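Local coordinates for protein oxaloacetate acetyl hydrolase (Cryphonectria parasitica, PDB 3LYE) that belongs to the phosphoenolpyruvate phosphomutase family of TIM-barrel enzymes and holds calcium ions in the crystal, at residues N221-G226 against I245-T250; S48-G53 against I92-T97; D170-L175 against G195-F200. All coordinates share one frame; numbering follows the deposited sequence.

Contact 1: residues N221-G226 against I245-T250; sequences NSVENG and IFSFAT. With CA (calcium ion), chain C.
N221 lies across the I245 side chain, its OD1 3.4 Å from I245 CG1. With CG anti to the backbone N (chi1 178°), the carboxamide of N221 reaches forward to S247, whose OG donates to N221 OD1 over 2.7 Å. The hydroxyl arrives in the carbonyl plane on a lone pair, making an angle of 124° at the oxygen. A water accepts from N221 ND2 and donates to S247 OG at 2.7 Å, so hydroxyl, amide and water form a closed ring that fixes the turn of the amide. N221 ND2 also donates to E198 OE1.

The backbones beneath run parallel in regular register. S222 N binds I245 O at 2.9 Å, S222 O receives a weak bond from S247 N, and E224 N binds S247 O at 3.1 Å. One water donates to both S222 O and S247 O and bridges these two acceptors. On the sheet face away from N221, S222 CB rests obliquely against the F246 ring, 3.8 Å from CD1. At the strand ends V223 CG1 packs 3.8 Å from F248 CD1, the valine and the phenylalanine running alongside each other.

Type II turns run from V223 to G226 and from F246 to A249. The first presents E224, bent at chi2, and N225 to a calcium ion. E224 OE1 binds it at 2.3 Å, N225 OD1 does likewise, and T273 O and D275 OD1 of the second subunit, with two waters, complete the site across the interface. The contact lies in the beta-alpha-beta unit of strand 219-223, helix 233-239 and strand 243-247: I245 and S247 meet Y50 of strand 49-51, while F246 packs on V28 of strand 27-32 and on L265 of the second subunit.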
ATOM      1  N   ASN A 221     -24.388 -17.810  -6.192  1.00 13.38           N
ATOM      2  CA  ASN A 221     -23.111 -17.941  -5.510  1.00 14.20           C
ATOM      3  C   ASN A 221     -22.986 -19.332  -4.913  1.00 15.29           C
ATOM      4  O   ASN A 221     -23.700 -19.678  -3.979  1.00 19.85           O
ATOM      5  CB  ASN A 221     -22.981 -16.931  -4.399  1.00 15.94           C
ATOM      6  CG  ASN A 221     -21.677 -17.080  -3.632  1.00 16.67           C
ATOM      7  OD1 ASN A 221     -20.672 -17.596  -4.133  1.00 16.65           O
ATOM      8  ND2 ASN A 221     -21.697 -16.644  -2.395  1.00 20.09           N
ATOM      9  N   SER A 222     -22.111 -20.127  -5.511  1.00 13.99           N
ATOM     10  CA  SER A 222     -21.820 -21.489  -5.068  1.00 13.91           C
ATOM     11  C   SER A 222     -20.658 -21.438  -4.057  1.00 15.87           C
ATOM     12  O   SER A 222     -19.577 -21.038  -4.399  1.00 18.68           O
ATOM     13  CB  SER A 222     -21.435 -22.311  -6.287  1.00 17.24           C
ATOM     14  OG  SER A 222     -21.245 -23.664  -5.938  1.00 21.93           O
ATOM     15  N   VAL A 223     -20.893 -21.859  -2.828  1.00 15.66           N
ATOM     16  CA  VAL A 223     -19.889 -21.841  -1.773  1.00 14.36           C
ATOM     17  C   VAL A 223     -19.441 -23.271  -1.561  1.00 15.67           C
ATOM     18  O   VAL A 223     -20.166 -24.102  -0.992  1.00 17.06           O
ATOM     19  CB  VAL A 223     -20.498 -21.241  -0.519  1.00 15.70           C
ATOM     20  CG1 VAL A 223     -19.482 -21.201   0.608  1.00 16.28           C
ATOM     21  CG2 VAL A 223     -21.060 -19.850  -0.837  1.00 18.85           C
ATOM     22  N   GLU A 224     -18.229 -23.572  -2.007  1.00 13.05           N
ATOM     23  CA  GLU A 224     -17.756 -24.942  -1.874  1.00 12.73           C
ATOM     24  C   GLU A 224     -17.629 -25.360  -0.412  1.00 11.70           C
ATOM     25  O   GLU A 224     -17.005 -24.691   0.409  1.00 12.72           O
ATOM     26  CB  GLU A 224     -16.438 -25.102  -2.624  1.00 13.33           C
ATOM     27  CG  GLU A 224     -15.823 -26.500  -2.523  1.00 13.70           C
ATOM     28  CD  GLU A 224     -16.685 -27.606  -3.177  1.00 15.57           C
ATOM     29  OE1 GLU A 224     -16.378 -28.805  -2.957  1.00 16.91           O
ATOM     30  OE2 GLU A 224     -17.670 -27.305  -3.888  1.00 16.67           O
ATOM     31  N   ASN A 225     -18.298 -26.458  -0.092  1.00 12.60           N
ATOM     32  CA  ASN A 225     -18.301 -27.049   1.251  1.00 13.67           C
ATOM     33  C   ASN A 225     -19.019 -26.175   2.265  1.00 14.93           C
ATOM     34  O   ASN A 225     -18.809 -26.300   3.475  1.00 16.97           O
ATOM     35  CB  ASN A 225     -16.890 -27.408   1.679  1.00 12.56           C
ATOM     36  CG  ASN A 225     -16.267 -28.438   0.778  1.00 12.72           C
ATOM     37  OD1 ASN A 225     -16.975 -29.204   0.129  1.00 13.74           O
ATOM     38  ND2 ASN A 225     -14.952 -28.460   0.714  1.00 12.99           N
ATOM     39  N   GLY A 226     -19.919 -25.351   1.740  1.00 16.33           N
ATOM     40  CA  GLY A 226     -20.711 -24.448   2.536  1.00 18.07           C
ATOM     41  C   GLY A 226     -22.004 -25.068   3.026  1.00 19.56           C
ATOM     42  O   GLY A 226     -22.149 -26.296   3.076  1.00 20.61           O
ATOM     43  N   ILE A 245     -20.928 -17.782  -9.596  1.00 10.26           N
ATOM     44  CA  ILE A 245     -19.607 -17.548  -9.027  1.00 10.92           C
ATOM     45  C   ILE A 245     -19.303 -18.685  -8.086  1.00 11.70           C
ATOM     46  O   ILE A 245     -20.198 -19.245  -7.461  1.00 13.04           O
ATOM     47  CB  ILE A 245     -19.472 -16.160  -8.389  1.00 11.38           C
ATOM     48  CG1 ILE A 245     -20.331 -16.024  -7.131  1.00 12.51           C
ATOM     49  CG2 ILE A 245     -19.824 -15.084  -9.433  1.00 11.73           C
ATOM     50  CD1 ILE A 245     -20.261 -14.649  -6.532  1.00 12.75           C
ATOM     51  N   PHE A 246     -18.023 -19.016  -7.979  1.00 11.23           N
ATOM     52  CA  PHE A 246     -17.600 -20.119  -7.158  1.00 11.54           C
ATOM     53  C   PHE A 246     -16.662 -19.732  -6.014  1.00 11.45           C
ATOM     54  O   PHE A 246     -15.433 -19.746  -6.164  1.00 12.14           O
ATOM     55  CB  PHE A 246     -16.975 -21.155  -8.100  1.00 12.45           C
ATOM     56  CG  PHE A 246     -17.969 -21.816  -8.995  1.00 12.66           C
ATOM     57  CD1 PHE A 246     -18.535 -23.026  -8.659  1.00 12.80           C
ATOM     58  CD2 PHE A 246     -18.352 -21.216 -10.172  1.00 12.57           C
ATOM     59  CE1 PHE A 246     -19.471 -23.611  -9.483  1.00 13.59           C
ATOM     60  CE2 PHE A 246     -19.315 -21.793 -10.979  1.00 14.61           C
ATOM     61  CZ  PHE A 246     -19.868 -23.000 -10.644  1.00 13.48           C
ATOM     62  N   SER A 247     -17.276 -19.393  -4.884  1.00 11.81           N
ATOM     63  CA  SER A 247     -16.564 -19.023  -3.671  1.00 12.58           C
ATOM     64  C   SER A 247     -15.826 -20.263  -3.157  1.00 12.02           C
ATOM     65  O   SER A 247     -16.344 -21.362  -3.112  1.00 12.92           O
ATOM     66  CB  SER A 247     -17.514 -18.487  -2.613  1.00 12.56           C
ATOM     67  OG  SER A 247     -18.180 -17.357  -3.120  1.00 14.64           O
ATOM     68  N   PHE A 248     -14.595 -20.043  -2.756  1.00 11.65           N
ATOM     69  CA  PHE A 248     -13.685 -21.045  -2.241  1.00 11.97           C
ATOM     70  C   PHE A 248     -13.184 -22.076  -3.270  1.00 12.53           C
ATOM     71  O   PHE A 248     -12.480 -22.997  -2.893  1.00 13.31           O
ATOM     72  CB  PHE A 248     -14.272 -21.750  -1.008  1.00 12.59           C
ATOM     73  CG  PHE A 248     -14.550 -20.828   0.121  1.00 12.86           C
ATOM     74  CD1 PHE A 248     -15.816 -20.312   0.331  1.00 15.09           C
ATOM     75  CD2 PHE A 248     -13.549 -20.450   0.974  1.00 14.04           C
ATOM     76  CE1 PHE A 248     -16.058 -19.437   1.381  1.00 14.55           C
ATOM     77  CE2 PHE A 248     -13.800 -19.556   2.012  1.00 14.65           C
ATOM     78  CZ  PHE A 248     -15.047 -19.054   2.216  1.00 15.12           C
ATOM     79  N   ALA A 249     -13.438 -21.869  -4.555  1.00 11.16           N
ATOM     80  CA  ALA A 249     -13.030 -22.826  -5.576  1.00 11.80           C
ATOM     81  C   ALA A 249     -11.546 -23.019  -5.657  1.00 11.60           C
ATOM     82  O   ALA A 249     -11.095 -24.073  -6.098  1.00 13.30           O
ATOM     83  CB  ALA A 249     -13.508 -22.411  -6.938  1.00 14.73           C
ATOM     84  N   THR A 250     -10.766 -21.984  -5.330  1.00 10.41           N
ATOM     85  CA  THR A 250      -9.323 -22.126  -5.387  1.00  9.96           C
ATOM     86  C   THR A 250      -8.657 -22.074  -4.027  1.00  8.94           C
ATOM     87  O   THR A 250      -7.666 -22.767  -3.825  1.00 10.08           O
ATOM     88  CB  THR A 250      -8.677 -21.113  -6.378  1.00  9.48           C
ATOM     89  OG1 THR A 250      -8.884 -19.761  -5.953  1.00  9.16           O
ATOM     90  CG2 THR A 250      -9.213 -21.283  -7.803  1.00 10.25           C
TER
HETATM   91 CA    CA C 502     -16.982 -30.640  -1.701  1.00 13.84          CA
HETATM   92  O   HOH W   1     -19.001 -16.514  -0.660  1.00 48.27           O
HETATM   93  O   HOH W   2     -17.248 -22.801  -5.159  1.00 18.99           O
HETATM   94  O   HOH W   3     -17.057 -32.253  -3.424  1.00 16.46           O
HETATM   95  O   HOH W   4     -19.250 -30.271  -2.009  1.00 18.53           O

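Contact 2: residues S48-G53 against I92-T97; sequences SLYMTG and IADMDT. With CA (calcium ion), chain B.
I92 opens the pairing with its backbone N on L49 O, a nearly straight bond of 2.9 Å. I92 O then accepts from M51 N at 2.8 Å and also takes a CA-H contact from Y50, whose ring slants past the same carbonyl, CD2 3.4 Å from I92 O; I92 CG2 meets Y50 CD2 at 4.2 Å. A93 turns to the other face of the sheet, where its methyl CB lies 4.2 Å from M51 CB. D94 closes the ladder with its N on M51 O (3.2 Å).

CG of D94 stands opposite its own N across the CA-CB bond (chi1 -174°), which carries the carboxylate alongside the Y50 ring, the two planes 32° apart. Its OD2 binds a calcium ion at 2.5 Å and accepts from a water that also joins Y50 OH and G53 N; Y50 OH is further bonded to H121. D94 OD1 accepts from D96 N, which comes from above the carboxylate plane, and this Asx turn brings D96 OD1 to the calcium at 2.4 Å. Five waters complete the shell; the two protein ligands are D94 at the strand end and D96 in the loop just after it.

The pair lies deep in the sheet, flanked by strands 27-32 and 119-122. M51 is covered by helix 71-82, and A93 packs on Y112 of helix 102-114.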
ATOM      1  N   SER A  48     -14.609 -15.278 -17.389  1.00 12.11           N
ATOM      2  CA  SER A  48     -14.801 -14.269 -16.362  1.00 11.35           C
ATOM      3  C   SER A  48     -14.263 -14.852 -15.072  1.00 10.32           C
ATOM      4  O   SER A  48     -14.284 -16.068 -14.877  1.00 11.04           O
ATOM      5  CB  SER A  48     -16.276 -13.901 -16.183  1.00 14.49           C
ATOM      6  OG  SER A  48     -16.377 -12.806 -15.263  1.00 19.53           O
ATOM      7  N   LEU A  49     -13.766 -13.988 -14.207  1.00  9.64           N
ATOM      8  CA  LEU A  49     -13.213 -14.397 -12.922  1.00  8.90           C
ATOM      9  C   LEU A  49     -13.975 -13.703 -11.810  1.00  8.95           C
ATOM     10  O   LEU A  49     -14.582 -12.652 -12.042  1.00  9.61           O
ATOM     11  CB  LEU A  49     -11.749 -13.964 -12.787  1.00 11.20           C
ATOM     12  CG  LEU A  49     -10.666 -14.904 -13.334  1.00 16.08           C
ATOM     13  CD1 LEU A  49     -10.918 -15.618 -14.604  1.00 18.07           C
ATOM     14  CD2 LEU A  49      -9.298 -14.231 -13.338  1.00 14.51           C
ATOM     15  N   TYR A  50     -13.932 -14.274 -10.608  1.00  8.73           N
ATOM     16  CA  TYR A  50     -14.580 -13.688  -9.452  1.00  7.97           C
ATOM     17  C   TYR A  50     -13.521 -13.551  -8.332  1.00  8.76           C
ATOM     18  O   TYR A  50     -12.862 -14.539  -7.951  1.00 10.11           O
ATOM     19  CB  TYR A  50     -15.725 -14.569  -8.926  1.00  8.96           C
ATOM     20  CG  TYR A  50     -16.270 -14.199  -7.567  1.00  9.59           C
ATOM     21  CD1 TYR A  50     -16.383 -15.133  -6.565  1.00  9.68           C
ATOM     22  CD2 TYR A  50     -16.703 -12.918  -7.304  1.00  9.93           C
ATOM     23  CE1 TYR A  50     -16.870 -14.786  -5.357  1.00 10.16           C
ATOM     24  CE2 TYR A  50     -17.154 -12.566  -6.094  1.00 10.02           C
ATOM     25  CZ  TYR A  50     -17.285 -13.513  -5.128  1.00 10.79           C
ATOM     26  OH  TYR A  50     -17.812 -13.168  -3.930  1.00 12.13           O
ATOM     27  N   MET A  51     -13.305 -12.354  -7.814  1.00  7.74           N
ATOM     28  CA  MET A  51     -12.373 -12.164  -6.720  1.00  8.29           C
ATOM     29  C   MET A  51     -13.142 -12.208  -5.419  1.00  8.06           C
ATOM     30  O   MET A  51     -13.978 -11.350  -5.118  1.00  8.53           O
ATOM     31  CB  MET A  51     -11.667 -10.833  -6.774  1.00  8.06           C
ATOM     32  CG  MET A  51     -10.588 -10.690  -5.689  1.00  7.92           C
ATOM     33  SD  MET A  51      -9.905  -9.033  -5.561  1.00  8.64           S
ATOM     34  CE  MET A  51     -11.063  -8.274  -4.418  1.00  8.08           C
ATOM     35  N   THR A  52     -12.801 -13.191  -4.601  1.00  9.08           N
ATOM     36  CA  THR A  52     -13.462 -13.388  -3.333  1.00  9.48           C
ATOM     37  C   THR A  52     -12.939 -12.517  -2.216  1.00  9.19           C
ATOM     38  O   THR A  52     -11.767 -12.197  -2.137  1.00  9.67           O
ATOM     39  CB  THR A  52     -13.370 -14.858  -2.890  1.00 11.45           C
ATOM     40  OG1 THR A  52     -12.056 -15.088  -2.400  1.00 13.73           O
ATOM     41  CG2 THR A  52     -13.660 -15.776  -4.013  1.00 11.58           C
ATOM     42  N   GLY A  53     -13.830 -12.155  -1.305  1.00 10.10           N
ATOM     43  CA  GLY A  53     -13.465 -11.362  -0.142  1.00  9.84           C
ATOM     44  C   GLY A  53     -12.758 -12.234   0.899  1.00  9.45           C
ATOM     45  O   GLY A  53     -11.752 -11.836   1.485  1.00  9.03           O
ATOM     46  N   ILE A  92     -15.323  -9.879 -11.723  1.00  7.60           N
ATOM     47  CA  ILE A  92     -16.384  -9.484 -10.818  1.00  7.10           C
ATOM     48  C   ILE A  92     -15.700  -9.557  -9.434  1.00  6.92           C
ATOM     49  O   ILE A  92     -15.054 -10.581  -9.141  1.00  8.87           O
ATOM     50  CB  ILE A  92     -17.587 -10.407 -10.830  1.00  8.08           C
ATOM     51  CG1 ILE A  92     -18.283 -10.296 -12.184  1.00 10.03           C
ATOM     52  CG2 ILE A  92     -18.553 -10.040  -9.685  1.00  9.26           C
ATOM     53  CD1 ILE A  92     -19.393 -11.302 -12.387  1.00 10.86           C
ATOM     54  N   ALA A  93     -15.824  -8.526  -8.595  1.00  7.79           N
ATOM     55  CA  ALA A  93     -15.223  -8.532  -7.284  1.00  8.42           C
ATOM     56  C   ALA A  93     -16.218  -8.257  -6.187  1.00  9.30           C
ATOM     57  O   ALA A  93     -17.174  -7.517  -6.366  1.00 10.56           O
ATOM     58  CB  ALA A  93     -14.132  -7.481  -7.195  1.00  9.59           C
ATOM     59  N   ASP A  94     -16.014  -8.921  -5.057  1.00  8.35           N
ATOM     60  CA  ASP A  94     -16.821  -8.658  -3.892  1.00  8.10           C
ATOM     61  C   ASP A  94     -16.543  -7.211  -3.464  1.00  9.52           C
ATOM     62  O   ASP A  94     -15.380  -6.776  -3.536  1.00  8.62           O
ATOM     63  CB  ASP A  94     -16.297  -9.587  -2.774  1.00  8.71           C
ATOM     64  CG  ASP A  94     -17.100  -9.571  -1.490  1.00 11.01           C
ATOM     65  OD1 ASP A  94     -18.062  -8.785  -1.359  1.00 10.80           O
ATOM     66  OD2 ASP A  94     -16.740 -10.401  -0.601  1.00 13.24           O
ATOM     67  N   MET A  95     -17.584  -6.441  -3.138  1.00  8.46           N
ATOM     68  CA  MET A  95     -17.395  -5.102  -2.602  1.00  8.54           C
ATOM     69  C   MET A  95     -18.068  -5.003  -1.211  1.00  8.79           C
ATOM     70  O   MET A  95     -18.276  -3.924  -0.674  1.00  9.48           O
ATOM     71  CB  MET A  95     -17.739  -3.935  -3.518  1.00  8.87           C
ATOM     72  CG  MET A  95     -19.201  -3.775  -3.835  1.00  9.13           C
ATOM     73  SD  MET A  95     -19.579  -2.238  -4.726  1.00 10.70           S
ATOM     74  CE  MET A  95     -19.500  -1.080  -3.375  1.00 10.78           C
ATOM     75  N   ASP A  96     -18.429  -6.163  -0.654  1.00  9.37           N
ATOM     76  CA  ASP A  96     -19.006  -6.221   0.676  1.00  9.62           C
ATOM     77  C   ASP A  96     -20.153  -5.200   0.836  1.00 10.36           C
ATOM     78  O   ASP A  96     -21.106  -5.275   0.060  1.00 11.09           O
ATOM     79  CB  ASP A  96     -17.870  -6.068   1.694  1.00  9.79           C
ATOM     80  CG  ASP A  96     -16.900  -7.201   1.623  1.00  9.99           C
ATOM     81  OD1 ASP A  96     -17.270  -8.276   2.074  1.00 12.49           O
ATOM     82  OD2 ASP A  96     -15.804  -7.038   1.069  1.00 12.24           O
ATOM     83  N   THR A  97     -20.090  -4.332   1.840  1.00  9.39           N
ATOM     84  CA  THR A  97     -21.120  -3.349   2.050  1.00 10.62           C
ATOM     85  C   THR A  97     -20.655  -1.949   1.578  1.00 11.62           C
ATOM     86  O   THR A  97     -21.355  -0.949   1.776  1.00 11.66           O
ATOM     87  CB  THR A  97     -21.521  -3.224   3.510  1.00 16.34           C
ATOM     88  OG1 THR A  97     -20.412  -2.720   4.221  1.00 18.63           O
ATOM     89  CG2 THR A  97     -21.924  -4.551   4.150  1.00 16.89           C
TER
HETATM   90 CA    CA B 501     -17.688 -10.591   1.700  1.00 16.06          CA
HETATM   91  O   HOH W   5     -16.501 -13.110  -1.598  0.93 14.74           O
HETATM   92  O   HOH W   6     -19.588 -10.187   0.344  1.00 13.90           O
HETATM   93  O   HOH W   7     -19.449 -10.020   3.328  1.00 19.22           O
HETATM   94  O   HOH W   8     -15.483 -10.823   2.395  1.00 17.20           O
HETATM   95  O   HOH W   9     -17.909 -12.192   3.647  0.91 19.37           O
HETATM   96  O   HOH W  10     -17.823 -12.281   0.654  1.00 19.49           O

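Contact 3: residues D170-L175 against G195-F200; sequences DALQSL and GLLEGF
D170 and E198 run alongside one another in the same direction, their carboxylate planes 45° apart. A carboxylate oxygen of D170, OD1, meets the methylene CG of E198 at 3.4 Å, while the two acidic ends stay apart, D170 OD1 lying 5.2 Å from E198 OE1. Neighbouring groups keep each in place. D170 makes salt bridges to K137 and R168, and E198, bent at chi2, sends OE1 to N221 ND2.

L172 points toward the chain leaving strand 194-197 and meets it with CD2. A chi1 of -170° swings the side chain to the far side from its own N, and CD2 comes to 3.3 Å from G199 O. The same methyl touches L197 CD2 at 4.2 Å and F200 CA at 4.2 Å, thus reaching the strand end at L197 and the bend at G199, whose phi is positive, and F200.

No hydrogen bond passes directly between the segments. A water joins them instead, accepting from L172 N at 3.0 Å and donating to E198 O at 2.7 Å. L172 packs on Y177 and C180 of helix 177-189 and on Q205 of helix 203-213, which also covers F200.

Strand 164-169, helix 177-189 and strand 194-197 form a beta-alpha-beta crossover, and the contact pairs the loops that follow its two neighbouring strands, an arrangement characteristic of the TIM barrel.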
ATOM      1  N   ASP A 170     -28.646 -10.684   1.919  1.00 18.19           N
ATOM      2  CA  ASP A 170     -28.329 -11.705   2.898  1.00 17.91           C
ATOM      3  C   ASP A 170     -29.504 -11.834   3.871  1.00 19.34           C
ATOM      4  O   ASP A 170     -29.352 -12.396   4.944  1.00 22.61           O
ATOM      5  CB  ASP A 170     -27.109 -11.260   3.687  1.00 17.87           C
ATOM      6  CG  ASP A 170     -25.833 -11.477   2.929  1.00 21.97           C
ATOM      7  OD1 ASP A 170     -25.441 -12.645   2.807  1.00 23.84           O
ATOM      8  OD2 ASP A 170     -25.230 -10.497   2.459  1.00 21.46           O
ATOM      9  N   ALA A 171     -30.679 -11.347   3.476  1.00 18.46           N
ATOM     10  CA  ALA A 171     -31.864 -11.395   4.335  1.00 19.05           C
ATOM     11  C   ALA A 171     -32.631 -12.719   4.461  1.00 21.83           C
ATOM     12  O   ALA A 171     -33.528 -12.812   5.296  1.00 23.66           O
ATOM     13  CB  ALA A 171     -32.861 -10.319   3.872  1.00 18.83           C
ATOM     14  N   LEU A 172     -32.314 -13.734   3.671  1.00 21.46           N
ATOM     15  CA  LEU A 172     -33.063 -14.990   3.764  1.00 23.22           C
ATOM     16  C   LEU A 172     -33.216 -15.615   5.139  1.00 25.44           C
ATOM     17  O   LEU A 172     -34.325 -15.929   5.553  1.00 27.37           O
ATOM     18  CB  LEU A 172     -32.509 -16.029   2.794  1.00 24.99           C
ATOM     19  CG  LEU A 172     -33.351 -17.295   2.636  1.00 26.96           C
ATOM     20  CD1 LEU A 172     -34.672 -17.019   1.932  1.00 27.83           C
ATOM     21  CD2 LEU A 172     -32.561 -18.325   1.865  1.00 27.31           C
ATOM     22  N   GLN A 173     -32.109 -15.766   5.844  1.00 27.37           N
ATOM     23  CA  GLN A 173     -32.114 -16.376   7.167  1.00 32.20           C
ATOM     24  C   GLN A 173     -32.956 -15.651   8.206  1.00 33.08           C
ATOM     25  O   GLN A 173     -33.822 -16.246   8.849  1.00 36.34           O
ATOM     26  CB  GLN A 173     -30.664 -16.446   7.650  1.00 36.39           C
ATOM     27  CG  GLN A 173     -30.397 -17.241   8.913  1.00 40.91           C
ATOM     28  CD  GLN A 173     -28.909 -17.306   9.214  1.00 45.94           C
ATOM     29  OE1 GLN A 173     -28.495 -17.786  10.268  1.00 49.49           O
ATOM     30  NE2 GLN A 173     -28.091 -16.801   8.283  1.00 46.53           N
ATOM     31  N   SER A 174     -32.715 -14.357   8.362  1.00 31.54           N
ATOM     32  CA  SER A 174     -33.446 -13.582   9.343  1.00 30.91           C
ATOM     33  C   SER A 174     -34.800 -13.003   8.976  1.00 33.38           C
ATOM     34  O   SER A 174     -35.640 -12.826   9.870  1.00 35.22           O
ATOM     35  CB  SER A 174     -32.560 -12.443   9.831  1.00 28.34           C
ATOM     36  OG  SER A 174     -32.373 -11.472   8.813  1.00 29.25           O
ATOM     37  N   LEU A 175     -35.035 -12.767   7.692  1.00 30.80           N
ATOM     38  CA  LEU A 175     -36.289 -12.182   7.234  1.00 28.12           C
ATOM     39  C   LEU A 175     -37.119 -12.998   6.273  1.00 29.48           C
ATOM     40  O   LEU A 175     -38.305 -12.712   6.096  1.00 32.83           O
ATOM     41  CB  LEU A 175     -35.997 -10.813   6.616  1.00 27.42           C
ATOM     42  CG  LEU A 175     -35.339  -9.859   7.613  1.00 27.27           C
ATOM     43  CD1 LEU A 175     -35.052  -8.474   7.001  1.00 27.02           C
ATOM     44  CD2 LEU A 175     -36.225  -9.731   8.849  1.00 30.49           C
ATOM     45  N   GLY A 195     -29.227  -9.424  -9.647  1.00 12.89           N
ATOM     46  CA  GLY A 195     -29.540  -9.685  -8.267  1.00 12.89           C
ATOM     47  C   GLY A 195     -28.857 -10.969  -7.780  1.00 14.04           C
ATOM     48  O   GLY A 195     -28.540 -11.868  -8.565  1.00 14.94           O
ATOM     49  N   LEU A 196     -28.573 -11.010  -6.488  1.00 13.47           N
ATOM     50  CA  LEU A 196     -27.941 -12.155  -5.846  1.00 12.72           C
ATOM     51  C   LEU A 196     -28.635 -12.404  -4.509  1.00 14.18           C
ATOM     52  O   LEU A 196     -28.559 -11.599  -3.591  1.00 14.74           O
ATOM     53  CB  LEU A 196     -26.440 -11.905  -5.628  1.00 12.86           C
ATOM     54  CG  LEU A 196     -25.673 -12.783  -4.626  1.00 16.82           C
ATOM     55  CD1 LEU A 196     -25.949 -14.240  -4.801  1.00 18.22           C
ATOM     56  CD2 LEU A 196     -24.172 -12.462  -4.744  1.00 16.59           C
ATOM     57  N   LEU A 197     -29.386 -13.502  -4.452  1.00 16.00           N
ATOM     58  CA  LEU A 197     -30.070 -13.927  -3.246  1.00 16.99           C
ATOM     59  C   LEU A 197     -29.043 -14.945  -2.697  1.00 17.15           C
ATOM     60  O   LEU A 197     -28.855 -16.020  -3.254  1.00 19.02           O
ATOM     61  CB  LEU A 197     -31.434 -14.534  -3.567  1.00 18.16           C
ATOM     62  CG  LEU A 197     -32.384 -14.669  -2.372  1.00 21.98           C
ATOM     63  CD1 LEU A 197     -33.805 -14.945  -2.813  1.00 21.06           C
ATOM     64  CD2 LEU A 197     -31.908 -15.750  -1.405  1.00 21.64           C
ATOM     65  N   GLU A 198     -28.384 -14.573  -1.619  1.00 15.69           N
ATOM     66  CA  GLU A 198     -27.339 -15.416  -0.986  1.00 18.34           C
ATOM     67  C   GLU A 198     -27.855 -16.492  -0.078  1.00 21.49           C
ATOM     68  O   GLU A 198     -28.786 -16.308   0.682  1.00 23.47           O
ATOM     69  CB  GLU A 198     -26.437 -14.518  -0.131  1.00 18.86           C
ATOM     70  CG  GLU A 198     -25.265 -15.173   0.615  1.00 19.86           C
ATOM     71  CD  GLU A 198     -24.197 -15.727  -0.308  1.00 25.47           C
ATOM     72  OE1 GLU A 198     -24.070 -15.225  -1.444  1.00 25.34           O
ATOM     73  OE2 GLU A 198     -23.484 -16.662   0.118  1.00 28.75           O
ATOM     74  N   GLY A 199     -27.247 -17.652  -0.180  1.00 22.61           N
ATOM     75  CA  GLY A 199     -27.622 -18.745   0.684  1.00 22.27           C
ATOM     76  C   GLY A 199     -28.915 -19.496   0.522  1.00 24.33           C
ATOM     77  O   GLY A 199     -29.595 -19.773   1.521  1.00 26.59           O
ATOM     78  N   PHE A 200     -29.240 -19.899  -0.694  1.00 24.65           N
ATOM     79  CA  PHE A 200     -30.465 -20.643  -0.905  1.00 26.14           C
ATOM     80  C   PHE A 200     -30.427 -21.901  -0.033  1.00 29.01           C
ATOM     81  O   PHE A 200     -29.358 -22.504   0.183  1.00 30.25           O
ATOM     82  CB  PHE A 200     -30.590 -21.088  -2.354  1.00 25.26           C
ATOM     83  CG  PHE A 200     -30.859 -19.971  -3.317  1.00 25.83           C
ATOM     84  CD1 PHE A 200     -32.064 -19.311  -3.289  1.00 24.98           C
ATOM     85  CD2 PHE A 200     -29.931 -19.606  -4.268  1.00 24.47           C
ATOM     86  CE1 PHE A 200     -32.343 -18.289  -4.179  1.00 24.52           C
ATOM     87  CE2 PHE A 200     -30.199 -18.575  -5.160  1.00 23.81           C
ATOM     88  CZ  PHE A 200     -31.409 -17.924  -5.118  1.00 24.29           C
TER
HETATM   89  O   HOH W  11     -30.101 -14.183   1.644  1.00 24.38           O

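Overall arrangement
From the N terminus, contact 2 comes first, joining strands 49-51 and 91-94 and closing a loop of 38 residues, about half of it helix. Contact 3 follows, bringing the loop after strand 164-169 back to that after strand 194-197, and contact 1 last pairs strands 219-223 and 243-247. The three loops run in series, none nesting in or crossing another. They nevertheless meet in space: Y50 of contact 2 packs on I245 and S247 of contact 1, and N221 of contact 1 reaches E198 of contact 3. Contacts 2 and 3 do not touch, so contact 1 bridges them, linking two strand pairs and a loop-to-strand contact around one parallel barrel.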